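Local atomic coordinates of mandelate racemase/muconate lactonizing enzyme family protein (Roseovarius sp. TM1035, PDB entry 3T9P), a protein that probably catalyses a reaction that starts by drawing a proton from beside a carboxylate, as relatives in the mandelate racemase/muconate lactonizing enzyme family do. Residues Y236-Y239 against D240-A243; C294-A297 against A298-G301; L311-V314 against T315-M319; Q266-D270 against R271-D275. One frame throughout, in Å; residues are numbered along the deposited sequence.

Contact 1. Residues Y236-Y239 against D240-A243; sequences YWEY and DQTA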
ATOM      1  N   TYR A 236       9.076  -2.130 -11.464  1.00 14.28           N
ATOM      2  CA  TYR A 236       9.406  -2.917 -10.298  1.00 14.16           C
ATOM      3  C   TYR A 236       8.341  -3.920  -9.920  1.00 14.15           C
ATOM      4  O   TYR A 236       8.669  -4.949  -9.256  1.00 14.40           O
ATOM      5  CB  TYR A 236       9.778  -2.019  -9.084  1.00 13.44           C
ATOM      6  CG  TYR A 236       8.631  -1.244  -8.493  1.00 14.56           C
ATOM      7  CD1 TYR A 236       7.714  -1.882  -7.652  1.00 16.10           C
ATOM      8  CD2 TYR A 236       8.442   0.132  -8.806  1.00 11.56           C
ATOM      9  CE1 TYR A 236       6.669  -1.202  -7.051  1.00 18.61           C
ATOM     10  CE2 TYR A 236       7.394   0.856  -8.208  1.00 12.67           C
ATOM     11  CZ  TYR A 236       6.518   0.181  -7.314  1.00 12.12           C
ATOM     12  OH  TYR A 236       5.447   0.816  -6.737  1.00 13.66           O
ATOM     13  N   TRP A 237       7.109  -3.686 -10.350  1.00 14.45           N
ATOM     14  CA  TRP A 237       5.968  -4.606  -9.999  1.00 15.39           C
ATOM     15  C   TRP A 237       5.857  -5.715 -11.051  1.00 18.30           C
ATOM     16  O   TRP A 237       5.039  -6.591 -10.889  1.00 18.38           O
ATOM     17  CB  TRP A 237       4.626  -3.846  -9.955  1.00 14.67           C
ATOM     18  CG  TRP A 237       4.344  -3.034 -11.199  1.00 13.15           C
ATOM     19  CD1 TRP A 237       3.558  -3.422 -12.237  1.00 20.06           C
ATOM     20  CD2 TRP A 237       4.776  -1.715 -11.502  1.00 13.35           C
ATOM     21  NE1 TRP A 237       3.505  -2.422 -13.173  1.00 15.90           N
ATOM     22  CE2 TRP A 237       4.259  -1.380 -12.758  1.00 17.16           C
ATOM     23  CE3 TRP A 237       5.625  -0.780 -10.843  1.00 14.88           C
ATOM     24  CZ2 TRP A 237       4.525  -0.157 -13.395  1.00 18.29           C
ATOM     25  CZ3 TRP A 237       5.919   0.416 -11.462  1.00 13.92           C
ATOM     26  CH2 TRP A 237       5.330   0.736 -12.733  1.00 18.76           C
ATOM     27  N   GLU A 238       6.702  -5.741 -12.092  1.00 17.94           N
ATOM     28  CA  GLU A 238       6.767  -6.908 -13.039  1.00 18.05           C
ATOM     29  C   GLU A 238       7.947  -7.781 -12.741  1.00 18.73           C
ATOM     30  O   GLU A 238       8.981  -7.700 -13.407  1.00 18.14           O
ATOM     31  CB  GLU A 238       6.879  -6.412 -14.479  1.00 19.09           C
ATOM     32  CG  GLU A 238       5.739  -5.518 -14.891  1.00 18.37           C
ATOM     33  CD  GLU A 238       4.465  -6.333 -15.146  1.00 22.95           C
ATOM     34  OE1 GLU A 238       4.506  -7.587 -15.079  1.00 26.44           O
ATOM     35  OE2 GLU A 238       3.425  -5.708 -15.407  1.00 26.54           O
ATOM     36  N   TYR A 239       7.781  -8.641 -11.761  1.00 18.35           N
ATOM     37  CA  TYR A 239       8.859  -9.400 -11.231  1.00 19.85           C
ATOM     38  C   TYR A 239       9.481 -10.344 -12.302  1.00 20.67           C
ATOM     39  O   TYR A 239      10.679 -10.560 -12.326  1.00 17.89           O
ATOM     40  CB  TYR A 239       8.308 -10.165 -10.016  1.00 20.45           C
ATOM     41  CG  TYR A 239       7.961  -9.194  -8.901  1.00 20.15           C
ATOM     42  CD1 TYR A 239       8.971  -8.690  -8.060  1.00 23.97           C
ATOM     43  CD2 TYR A 239       6.650  -8.712  -8.716  1.00 24.22           C
ATOM     44  CE1 TYR A 239       8.640  -7.767  -7.005  1.00 17.62           C
ATOM     45  CE2 TYR A 239       6.350  -7.753  -7.704  1.00 21.73           C
ATOM     46  CZ  TYR A 239       7.365  -7.329  -6.869  1.00 19.82           C
ATOM     47  OH  TYR A 239       7.089  -6.402  -5.917  1.00 17.80           O
ATOM     48  N   ASP A 240       8.647 -10.914 -13.159  1.00 20.90           N
ATOM     49  CA  ASP A 240       9.149 -11.861 -14.194  1.00 22.93           C
ATOM     50  C   ASP A 240       9.957 -11.127 -15.246  1.00 22.25           C
ATOM     51  O   ASP A 240      10.873 -11.707 -15.816  1.00 22.28           O
ATOM     52  CB  ASP A 240       7.999 -12.583 -14.892  1.00 23.82           C
ATOM     53  CG  ASP A 240       7.398 -13.673 -14.043  1.00 28.24           C
ATOM     54  OD1 ASP A 240       8.015 -14.076 -13.053  1.00 38.02           O
ATOM     55  OD2 ASP A 240       6.277 -14.124 -14.315  1.00 38.18           O
ATOM     56  N   GLN A 241       9.643  -9.879 -15.522  1.00 19.67           N
ATOM     57  CA  GLN A 241      10.450  -9.098 -16.423  1.00 20.74           C
ATOM     58  C   GLN A 241      11.860  -8.858 -15.853  1.00 19.36           C
ATOM     59  O   GLN A 241      12.846  -9.049 -16.511  1.00 18.08           O
ATOM     60  CB  GLN A 241       9.769  -7.761 -16.721  1.00 20.37           C
ATOM     61  CG  GLN A 241       8.512  -7.857 -17.540  1.00 20.50           C
ATOM     62  CD  GLN A 241       7.874  -6.513 -17.872  1.00 21.02           C
ATOM     63  OE1 GLN A 241       8.505  -5.519 -17.852  1.00 24.30           O
ATOM     64  NE2 GLN A 241       6.625  -6.523 -18.188  1.00 19.38           N
ATOM     65  N   THR A 242      11.907  -8.469 -14.594  1.00 18.26           N
ATOM     66  CA  THR A 242      13.164  -8.215 -13.930  1.00 16.89           C
ATOM     67  C   THR A 242      13.982  -9.519 -13.885  1.00 18.31           C
ATOM     68  O   THR A 242      15.133  -9.515 -14.132  1.00 17.37           O
ATOM     69  CB  THR A 242      12.953  -7.654 -12.512  1.00 15.75           C
ATOM     70  OG1 THR A 242      12.066  -6.574 -12.589  1.00 15.95           O
ATOM     71  CG2 THR A 242      14.253  -7.191 -11.875  1.00 11.14           C
ATOM     72  N   ALA A 243      13.325 -10.624 -13.601  1.00 17.12           N
ATOM     73  CA  ALA A 243      13.998 -11.904 -13.529  1.00 17.96           C
ATOM     74  C   ALA A 243      14.608 -12.260 -14.881  1.00 20.72           C
ATOM     75  O   ALA A 243      15.666 -12.749 -14.939  1.00 21.51           O
ATOM     76  CB  ALA A 243      13.084 -12.947 -13.078  1.00 18.83           C
TER
HETATM   77  O   HOH W   1      10.785  -6.608 -10.204  1.00 15.22           O
HETATM   78  O   HOH W   2       6.249  -9.676 -14.786  1.00 24.07           O
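The Glu238 carboxylate and the Gln241 amide are turned almost parallel, their planes 5° apart, but between these side chains the closest approach is of the Glu238 methylene to the amide: CB of Glu238 stands above CD of Gln241 at 3.5 Å, and CG of Glu238 lies 3.6 Å from NE2 of Gln241. Earlier in the turn Trp237 CE3 sits over the centre of one face of the Tyr236 ring, with Tyr236 CD1 in plane at the edge of the Trp237 ring, and Tyr236 O lies above the Tyr239 ring toward its rim. This is the N-cap and first turn of helix 239-248, which follows strand 229-231 in the barrel domain. Glu238, at the N-cap, offers its carbonyl O to Thr242 N at 3.2 Å, a bond in the carbonyl plane, and more weakly to Gln241 N. The Glu238 chain bends at chi2 (-75°), which lays the carboxylate over the NH2 end of the amide, parallel and offset, and lets OE1 accept from a water that also receives a weak bond from Gln241 N. An alanine in place of Gln241 would probably leave the Glu238 methylenes without their cover and the carboxylate freer to turn. Tyr239 OH is bonded to Asp259, Asp240 pairs with Arg271, and Trp237 meets Tyr89 of the second subunit edge-to-face. A second water joins loop to helix, 2.9 Å from Tyr236 O and 2.7 Å from Thr242 OG1.

Contact 2. Residues C294-A297 against A298-G301; sequences CQMA and ARAG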
ATOM      1  N   CYS A 294      16.226  -8.226   5.389  1.00 14.03           N
ATOM      2  CA  CYS A 294      17.632  -8.618   5.284  1.00 15.76           C
ATOM      3  C   CYS A 294      17.789 -10.129   5.523  1.00 17.76           C
ATOM      4  O   CYS A 294      18.633 -10.790   4.880  1.00 17.90           O
ATOM      5  CB  CYS A 294      18.404  -7.914   6.352  1.00 13.75           C
ATOM      6  SG  CYS A 294      18.553  -6.096   5.963  1.00 17.26           S
ATOM      7  N   GLN A 295      16.943 -10.632   6.418  1.00 17.52           N
ATOM      8  CA  GLN A 295      16.979 -12.036   6.874  1.00 21.01           C
ATOM      9  C   GLN A 295      16.326 -12.925   5.839  1.00 18.79           C
ATOM     10  O   GLN A 295      16.880 -13.950   5.521  1.00 19.23           O
ATOM     11  CB  GLN A 295      16.399 -12.076   8.282  1.00 23.73           C
ATOM     12  CG  GLN A 295      15.855 -13.391   8.760  1.00 35.47           C
ATOM     13  CD  GLN A 295      14.893 -13.144   9.958  1.00 45.80           C
ATOM     14  OE1 GLN A 295      13.890 -13.865  10.132  1.00 48.76           O
ATOM     15  NE2 GLN A 295      15.179 -12.071  10.748  1.00 45.28           N
ATOM     16  N   MET A 296      15.295 -12.462   5.143  1.00 18.52           N
ATOM     17  CA  MET A 296      14.801 -13.112   3.922  1.00 19.29           C
ATOM     18  C   MET A 296      15.843 -13.196   2.796  1.00 20.21           C
ATOM     19  O   MET A 296      15.974 -14.241   2.114  1.00 20.16           O
ATOM     20  CB  MET A 296      13.529 -12.413   3.363  1.00 18.99           C
ATOM     21  CG  MET A 296      12.329 -12.519   4.304  1.00 23.36           C
ATOM     22  SD  MET A 296      11.029 -11.284   3.864  1.00 25.59           S
ATOM     23  CE  MET A 296      10.487 -11.754   2.225  1.00 18.27           C
ATOM     24  N   ALA A 297      16.533 -12.084   2.552  1.00 18.04           N
ATOM     25  CA  ALA A 297      17.624 -12.066   1.571  1.00 18.90           C
ATOM     26  C   ALA A 297      18.723 -13.053   1.996  1.00 17.19           C
ATOM     27  O   ALA A 297      19.311 -13.719   1.143  1.00 18.87           O
ATOM     28  CB  ALA A 297      18.240 -10.581   1.419  1.00 14.43           C
ATOM     29  N   ALA A 298      19.041 -13.078   3.276  1.00 20.58           N
ATOM     30  CA  ALA A 298      20.148 -13.956   3.785  1.00 22.36           C
ATOM     31  C   ALA A 298      19.791 -15.447   3.523  1.00 24.83           C
ATOM     32  O   ALA A 298      20.637 -16.200   3.025  1.00 24.89           O
ATOM     33  CB  ALA A 298      20.433 -13.728   5.275  1.00 22.54           C
ATOM     34  N   ARG A 299      18.564 -15.847   3.841  1.00 24.87           N
ATOM     35  CA  ARG A 299      18.041 -17.157   3.438  1.00 27.14           C
ATOM     36  C   ARG A 299      18.097 -17.459   1.967  1.00 27.40           C
ATOM     37  O   ARG A 299      18.354 -18.608   1.588  1.00 27.76           O
ATOM     38  CB  ARG A 299      16.642 -17.369   3.975  1.00 26.91           C
ATOM     39  CG  ARG A 299      16.710 -17.465   5.492  1.00 34.49           C
ATOM     40  CD  ARG A 299      15.393 -18.073   6.122  1.00 41.63           C
ATOM     41  NE  ARG A 299      14.302 -17.091   6.055  1.00 45.73           N
ATOM     42  CZ  ARG A 299      14.107 -16.098   6.927  1.00 44.92           C
ATOM     43  NH1 ARG A 299      14.908 -15.967   7.983  1.00 44.53           N
ATOM     44  NH2 ARG A 299      13.097 -15.240   6.739  1.00 41.40           N
ATOM     45  N   ALA A 300      17.876 -16.463   1.115  1.00 24.68           N
ATOM     46  CA  ALA A 300      18.004 -16.669  -0.285  1.00 22.25           C
ATOM     47  C   ALA A 300      19.444 -16.500  -0.749  1.00 21.87           C
ATOM     48  O   ALA A 300      19.688 -16.502  -1.940  1.00 23.45           O
ATOM     49  CB  ALA A 300      17.077 -15.691  -1.070  1.00 22.82           C
ATOM     50  N   GLY A 301      20.381 -16.270   0.133  1.00 20.69           N
ATOM     51  CA  GLY A 301      21.739 -16.044  -0.274  1.00 22.12           C
ATOM     52  C   GLY A 301      22.125 -14.753  -1.012  1.00 24.62           C
ATOM     53  O   GLY A 301      23.082 -14.729  -1.751  1.00 23.02           O
TER
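Ala298 gives its N-H to Cys294 O at 2.8 Å, a bond somewhat bent, while its CB lies close to the same oxygen and to Gln295 O. The Cys294 carbonyl has a second donor in Asn327 ND2, from a loop beside the helix.

Arg299 follows and takes the larger share of the contact. The Arg299 backbone N points almost straight at Gln295 O, 3.0 Å away with an angle of 177° at the hydrogen. Its side chain then doubles back over the turn it has left: Arg299 CG passes 3.5 Å from Gln295 O, and a bend at chi3 (-73°) lays the guanidinium against the backbone, with Gln295 O over the centre of one face and Met296 N over the same face nearer the rim. Gln295 runs alongside, pointing the same way, its amide plane steeply inclined to the guanidinium. NH1 of Arg299 appears to donate to OE1 of Gln295 at 3.2 Å, although the modelled position of NH1 is less certain. NH2 of Arg299 reaches Met296 CG at 3.7 Å.

These are the closing turns of helix 287-299, ended by a Schellman motif. Ala300 still makes a helical bond, N to Met296 O at 3.1 Å, and its methyl rests near that carbonyl and on Leu269 of helix 262-270, which Met296 also covers. At Gly301 phi becomes positive (70°), a conformation that favours glycine, and the chain leaves the helix with Gly301 N bonded to Ala298 O at 2.9 Å.

Contact 3. Residues L311-V314 against T315-M319; sequences LSLV and TMCTM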
ATOM      1  N   LEU A 311      19.414  13.267   2.369  1.00 13.10           N
ATOM      2  CA  LEU A 311      20.048  13.422   3.641  1.00 15.94           C
ATOM      3  C   LEU A 311      19.096  13.815   4.763  1.00 17.28           C
ATOM      4  O   LEU A 311      19.502  14.539   5.711  1.00 16.44           O
ATOM      5  CB  LEU A 311      21.334  14.277   3.562  1.00 17.62           C
ATOM      6  CG  LEU A 311      22.347  13.768   2.483  1.00 17.36           C
ATOM      7  CD1 LEU A 311      23.640  14.684   2.415  1.00 12.57           C
ATOM      8  CD2 LEU A 311      22.751  12.325   2.803  1.00 19.31           C
ATOM      9  N   SER A 312      17.853  13.260   4.708  1.00 13.87           N
ATOM     10  CA  SER A 312      17.084  13.234   5.926  1.00 13.05           C
ATOM     11  C   SER A 312      17.673  12.148   6.856  1.00 14.61           C
ATOM     12  O   SER A 312      18.776  11.713   6.611  1.00 14.69           O
ATOM     13  CB  SER A 312      15.646  12.996   5.589  1.00 10.80           C
ATOM     14  OG  SER A 312      15.428  11.644   5.235  1.00 15.87           O
ATOM     15  N   LEU A 313      16.957  11.696   7.873  1.00 12.28           N
ATOM     16  CA  LEU A 313      17.492  10.684   8.774  1.00 15.60           C
ATOM     17  C   LEU A 313      17.727   9.291   8.044  1.00 14.38           C
ATOM     18  O   LEU A 313      18.426   8.397   8.546  1.00 13.84           O
ATOM     19  CB  LEU A 313      16.479  10.506   9.892  1.00 14.59           C
ATOM     20  CG  LEU A 313      17.034   9.616  11.013  1.00 17.09           C
ATOM     21  CD1 LEU A 313      18.149  10.279  11.693  1.00 17.06           C
ATOM     22  CD2 LEU A 313      15.903   9.158  11.987  1.00 15.56           C
ATOM     23  N   VAL A 314      17.014   9.091   6.948  1.00 14.38           N
ATOM     24  CA  VAL A 314      17.108   7.792   6.232  1.00 13.41           C
ATOM     25  C   VAL A 314      18.594   7.379   6.009  1.00 13.57           C
ATOM     26  O   VAL A 314      18.941   6.219   6.091  1.00 12.73           O
ATOM     27  CB  VAL A 314      16.242   7.788   4.934  1.00 12.50           C
ATOM     28  CG1 VAL A 314      16.795   8.800   3.854  1.00 13.31           C
ATOM     29  CG2 VAL A 314      16.143   6.302   4.308  1.00 11.10           C
ATOM     30  N   THR A 315      19.454   8.323   5.672  1.00 11.47           N
ATOM     31  CA  THR A 315      20.822   7.955   5.424  1.00 11.97           C
ATOM     32  C   THR A 315      21.519   7.449   6.720  1.00 13.48           C
ATOM     33  O   THR A 315      22.173   6.373   6.684  1.00 13.98           O
ATOM     34  CB  THR A 315      21.602   9.086   4.638  1.00 12.33           C
ATOM     35  OG1 THR A 315      20.997   9.210   3.339  1.00 14.09           O
ATOM     36  CG2 THR A 315      23.218   8.707   4.419  1.00 10.49           C
ATOM     37  N   MET A 316      21.360   8.134   7.808  1.00  7.62           N
ATOM     38  CA  MET A 316      21.950   7.685   9.112  1.00 13.43           C
ATOM     39  C   MET A 316      21.339   6.342   9.565  1.00 13.28           C
ATOM     40  O   MET A 316      22.063   5.440   9.984  1.00 15.27           O
ATOM     41  CB  MET A 316      21.736   8.770  10.222  1.00 12.97           C
ATOM     42  CG  MET A 316      22.422   8.393  11.628  1.00 11.93           C
ATOM     43  SD  MET A 316      24.194   8.003  11.345  1.00 15.27           S
ATOM     44  CE  MET A 316      24.806   9.656  11.059  1.00 17.83           C
ATOM     45  N   CYS A 317      20.035   6.136   9.342  1.00 14.19           N
ATOM     46  CA  CYS A 317      19.462   4.779   9.739  1.00 15.39           C
ATOM     47  C   CYS A 317      20.118   3.673   8.909  1.00 15.70           C
ATOM     48  O   CYS A 317      20.430   2.537   9.447  1.00 16.90           O
ATOM     49  CB  CYS A 317      17.968   4.753   9.492  1.00 13.68           C
ATOM     50  SG  CYS A 317      16.981   5.856  10.571  1.00 17.84           S
ATOM     51  N   THR A 318      20.258   3.955   7.583  1.00 15.33           N
ATOM     52  CA  THR A 318      20.945   3.031   6.704  1.00 15.90           C
ATOM     53  C   THR A 318      22.406   2.745   7.155  1.00 16.74           C
ATOM     54  O   THR A 318      22.891   1.581   7.077  1.00 16.19           O
ATOM     55  CB  THR A 318      20.876   3.517   5.253  1.00 17.54           C
ATOM     56  OG1 THR A 318      19.487   3.706   4.926  1.00 17.35           O
ATOM     57  CG2 THR A 318      21.391   2.483   4.359  1.00 18.65           C
ATOM     58  N   MET A 319      23.124   3.774   7.570  1.00 14.48           N
ATOM     59  CA  MET A 319      24.476   3.589   8.019  1.00 14.06           C
ATOM     60  C   MET A 319      24.534   2.625   9.248  1.00 14.75           C
ATOM     61  O   MET A 319      25.403   1.742   9.292  1.00 15.24           O
ATOM     62  CB  MET A 319      25.015   4.969   8.475  1.00 13.53           C
ATOM     63  CG  MET A 319      25.434   5.817   7.229  1.00 13.17           C
ATOM     64  SD  MET A 319      25.586   7.615   7.543  1.00 17.38           S
ATOM     65  CE  MET A 319      26.906   7.564   8.865  1.00 19.08           C
TER
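Val314 O is gripped twice by Thr318: the backbone N donates at 3.0 Å and the hydroxyl OG1 at 2.8 Å, the two arriving from opposite faces of the carbonyl plane. The Thr318 hydroxyl is placed for this by standing beside its own backbone N, anti to the carbonyl carbon (chi1 -55°). One residue earlier, Leu313 O receives Cys317 N at 2.9 Å, nearly in line with the carbonyl bond. Beside that bond the side chains close up as well: CD2 of Leu313 lies 3.8 Å from SG of Cys317, and its other branch, CD1, reaches Met316 CB at 4.2 Å. Leu311, still in the loop, sends CD2 against Thr315, 3.6 Å from OG1, with the Thr315 methyl also near.

This is the start of helix 313-322 in the barrel domain, and Ser312 is its N-cap: OG accepts a long, weak capping bond from Val314 N, 3.5 Å away. Further out, Asn310 holds the cap from the preceding loop, its OD1 bonded to Ser312 OG and its backbone O to Thr315 OG1. Gln52, from the antiparallel sheet of the N-terminal region, bonds to both Ser312 OG and Leu313 N, tying the helix start to that sheet. Thr315 and Leu311 rest on Phe334 of strand 332-335, whereas Leu313, Val314 and Cys317 face Met282 of helix 281-284.

Contact 4. Residues Q266-D270 against R271-D275; sequences QLMLD and RGAVD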
ATOM      1  N   GLN A 266       8.624 -11.551  -0.932  1.00 23.49           N
ATOM      2  CA  GLN A 266       8.491 -12.994  -1.145  1.00 26.37           C
ATOM      3  C   GLN A 266       8.354 -13.378  -2.595  1.00 24.67           C
ATOM      4  O   GLN A 266       9.107 -14.234  -3.098  1.00 26.63           O
ATOM      5  CB  GLN A 266       7.282 -13.553  -0.313  1.00 27.81           C
ATOM      6  CG  GLN A 266       7.747 -14.173   1.031  1.00 35.45           C
ATOM      7  CD  GLN A 266       8.796 -15.302   0.837  1.00 34.36           C
ATOM      8  OE1 GLN A 266       8.750 -16.004  -0.162  1.00 43.32           O
ATOM      9  NE2 GLN A 266       9.785 -15.413   1.751  1.00 37.02           N
ATOM     10  N   LEU A 267       7.404 -12.790  -3.288  1.00 24.89           N
ATOM     11  CA  LEU A 267       7.245 -13.061  -4.685  1.00 24.12           C
ATOM     12  C   LEU A 267       8.541 -12.708  -5.443  1.00 24.42           C
ATOM     13  O   LEU A 267       9.050 -13.511  -6.259  1.00 25.00           O
ATOM     14  CB  LEU A 267       6.064 -12.291  -5.182  1.00 23.17           C
ATOM     15  CG  LEU A 267       5.744 -12.106  -6.651  1.00 28.06           C
ATOM     16  CD1 LEU A 267       5.421 -13.488  -7.326  1.00 33.60           C
ATOM     17  CD2 LEU A 267       4.534 -11.148  -6.890  1.00 27.78           C
ATOM     18  N   MET A 268       9.128 -11.559  -5.129  1.00 22.02           N
ATOM     19  CA  MET A 268      10.408 -11.134  -5.761  1.00 21.29           C
ATOM     20  C   MET A 268      11.492 -12.257  -5.666  1.00 21.81           C
ATOM     21  O   MET A 268      12.207 -12.552  -6.672  1.00 23.08           O
ATOM     22  CB  MET A 268      10.932  -9.799  -5.141  1.00 17.59           C
ATOM     23  CG  MET A 268      12.226  -9.311  -5.792  1.00 15.66           C
ATOM     24  SD  MET A 268      12.993  -7.909  -4.848  1.00 19.87           S
ATOM     25  CE  MET A 268      11.568  -6.875  -4.362  1.00 15.38           C
ATOM     26  N   LEU A 269      11.696 -12.748  -4.467  1.00 23.79           N
ATOM     27  CA  LEU A 269      12.662 -13.778  -4.163  1.00 26.53           C
ATOM     28  C   LEU A 269      12.290 -15.123  -4.805  1.00 27.78           C
ATOM     29  O   LEU A 269      13.103 -15.766  -5.344  1.00 27.09           O
ATOM     30  CB  LEU A 269      12.896 -13.888  -2.654  1.00 26.41           C
ATOM     31  CG  LEU A 269      13.566 -12.722  -1.926  1.00 27.95           C
ATOM     32  CD1 LEU A 269      13.570 -12.932  -0.446  1.00 26.70           C
ATOM     33  CD2 LEU A 269      14.960 -12.467  -2.429  1.00 29.29           C
ATOM     34  N   ASP A 270      11.015 -15.463  -4.780  1.00 29.51           N
ATOM     35  CA  ASP A 270      10.492 -16.714  -5.326  1.00 30.48           C
ATOM     36  C   ASP A 270      10.748 -16.778  -6.808  1.00 30.71           C
ATOM     37  O   ASP A 270      11.056 -17.803  -7.307  1.00 31.66           O
ATOM     38  CB  ASP A 270       8.985 -16.820  -5.152  1.00 20.00           C
ATOM     39  CG  ASP A 270       8.558 -17.215  -3.794  1.00 20.00           C
ATOM     40  OD1 ASP A 270       9.348 -17.529  -2.915  1.00 20.00           O
ATOM     41  OD2 ASP A 270       7.363 -17.152  -3.610  1.00 20.00           O
ATOM     42  N   ARG A 271      10.585 -15.655  -7.485  1.00 29.02           N
ATOM     43  CA  ARG A 271      10.795 -15.520  -8.889  1.00 26.58           C
ATOM     44  C   ARG A 271      12.251 -15.281  -9.289  1.00 24.18           C
ATOM     45  O   ARG A 271      12.530 -15.204 -10.435  1.00 24.17           O
ATOM     46  CB  ARG A 271       9.936 -14.411  -9.441  1.00 25.59           C
ATOM     47  CG  ARG A 271       8.464 -14.587  -9.259  1.00 31.38           C
ATOM     48  CD  ARG A 271       7.905 -15.871  -9.823  1.00 37.52           C
ATOM     49  NE  ARG A 271       6.446 -15.864  -9.807  1.00 48.86           N
ATOM     50  CZ  ARG A 271       5.715 -15.074 -10.583  1.00 53.44           C
ATOM     51  NH1 ARG A 271       6.317 -14.252 -11.404  1.00 58.57           N
ATOM     52  NH2 ARG A 271       4.392 -15.100 -10.571  1.00 56.14           N
ATOM     53  N   GLY A 272      13.138 -15.144  -8.316  1.00 24.54           N
ATOM     54  CA  GLY A 272      14.533 -14.867  -8.541  1.00 23.06           C
ATOM     55  C   GLY A 272      14.745 -13.606  -9.340  1.00 22.42           C
ATOM     56  O   GLY A 272      15.484 -13.605 -10.257  1.00 20.86           O
ATOM     57  N   ALA A 273      14.012 -12.564  -9.008  1.00 19.53           N
ATOM     58  CA  ALA A 273      14.099 -11.302  -9.706  1.00 18.58           C
ATOM     59  C   ALA A 273      15.440 -10.538  -9.632  1.00 18.75           C
ATOM     60  O   ALA A 273      15.837  -9.934 -10.571  1.00 18.40           O
ATOM     61  CB  ALA A 273      12.950 -10.399  -9.367  1.00 17.30           C
ATOM     62  N   VAL A 274      16.081 -10.566  -8.486  1.00 18.19           N
ATOM     63  CA  VAL A 274      17.246  -9.768  -8.260  1.00 16.06           C
ATOM     64  C   VAL A 274      18.463 -10.505  -7.705  1.00 16.64           C
ATOM     65  O   VAL A 274      18.333 -11.447  -6.997  1.00 16.13           O
ATOM     66  CB  VAL A 274      16.892  -8.616  -7.323  1.00 14.81           C
ATOM     67  CG1 VAL A 274      15.771  -7.778  -7.913  1.00 14.58           C
ATOM     68  CG2 VAL A 274      16.475  -9.149  -5.997  1.00 15.47           C
ATOM     69  N   ASP A 275      19.635 -10.015  -8.035  1.00 15.76           N
ATOM     70  CA  ASP A 275      20.860 -10.432  -7.388  1.00 15.23           C
ATOM     71  C   ASP A 275      21.122  -9.714  -6.027  1.00 16.48           C
ATOM     72  O   ASP A 275      21.870 -10.237  -5.131  1.00 14.18           O
ATOM     73  CB  ASP A 275      21.973 -10.046  -8.301  1.00 16.91           C
ATOM     74  CG  ASP A 275      21.941 -10.810  -9.579  1.00 19.27           C
ATOM     75  OD1 ASP A 275      22.024 -12.050  -9.512  1.00 19.33           O
ATOM     76  OD2 ASP A 275      21.918 -10.185 -10.659  1.00 21.35           O
TER
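Arg271 turns its side chain back over Leu267, four residues earlier. Arg271 CB lies 3.4 Å from Leu267 O, the carbonyl that also accepts the Arg271 backbone N-H at 2.9 Å. CG meets the same oxygen and begins to touch Leu267 CD1. A bend at chi2 (-56°) then carries the chain across the leucine, with NE and CZ of Arg271 each 3.6 Å from CD1 of Leu267, so that this methyl sits over one guanidinium face, displaced toward the rim. At the tip, NH1 forms a salt bridge with Asp240, while NH2 reaches Asp270 of the second subunit. That pairing is reciprocal, Asp270 here meeting Arg271 of the second subunit. A leucine in place of Arg271 would probably leave Asp240 and the Asp270 of the second subunit without their positive mate.

After Arg271, the chain leaves helix 262-270 through a Schellman motif on the way to strand 276-277. Gly272 takes the positive phi (57°) and donates its N-H to Leu269 O from above the carbonyl plane, whereas Ala273 N bonds to Met268 O at 3.0 Å, almost straight. Side chains pack across the turn: Met268, running out extended to SD, sets CG against Ala273 CB at 3.8 Å, and its SD lies 3.9 Å from Val274 CG2.

Contacts 1, 4 and 2 form a connected row on the outer part of the barrel domain, with contact 4 in the middle. Its centre lies 9 Å from that of contact 1, where Tyr239 CE1 packs 3.6 Å from Met268 CB, and 11 Å from that of contact 2, where Met296 O lies 3.7 Å from Leu269 CD1. Contacts 1 and 4 also share the second subunit as neighbour. Contact 3 stands apart, deep in the chain, its nearest atoms about 9 Å from contact 2 and about 16 Å from the other two. In relatives the active site lies between the barrel and the N-terminal domain, and contact 3, tied to Gln52, is probably nearest that boundary.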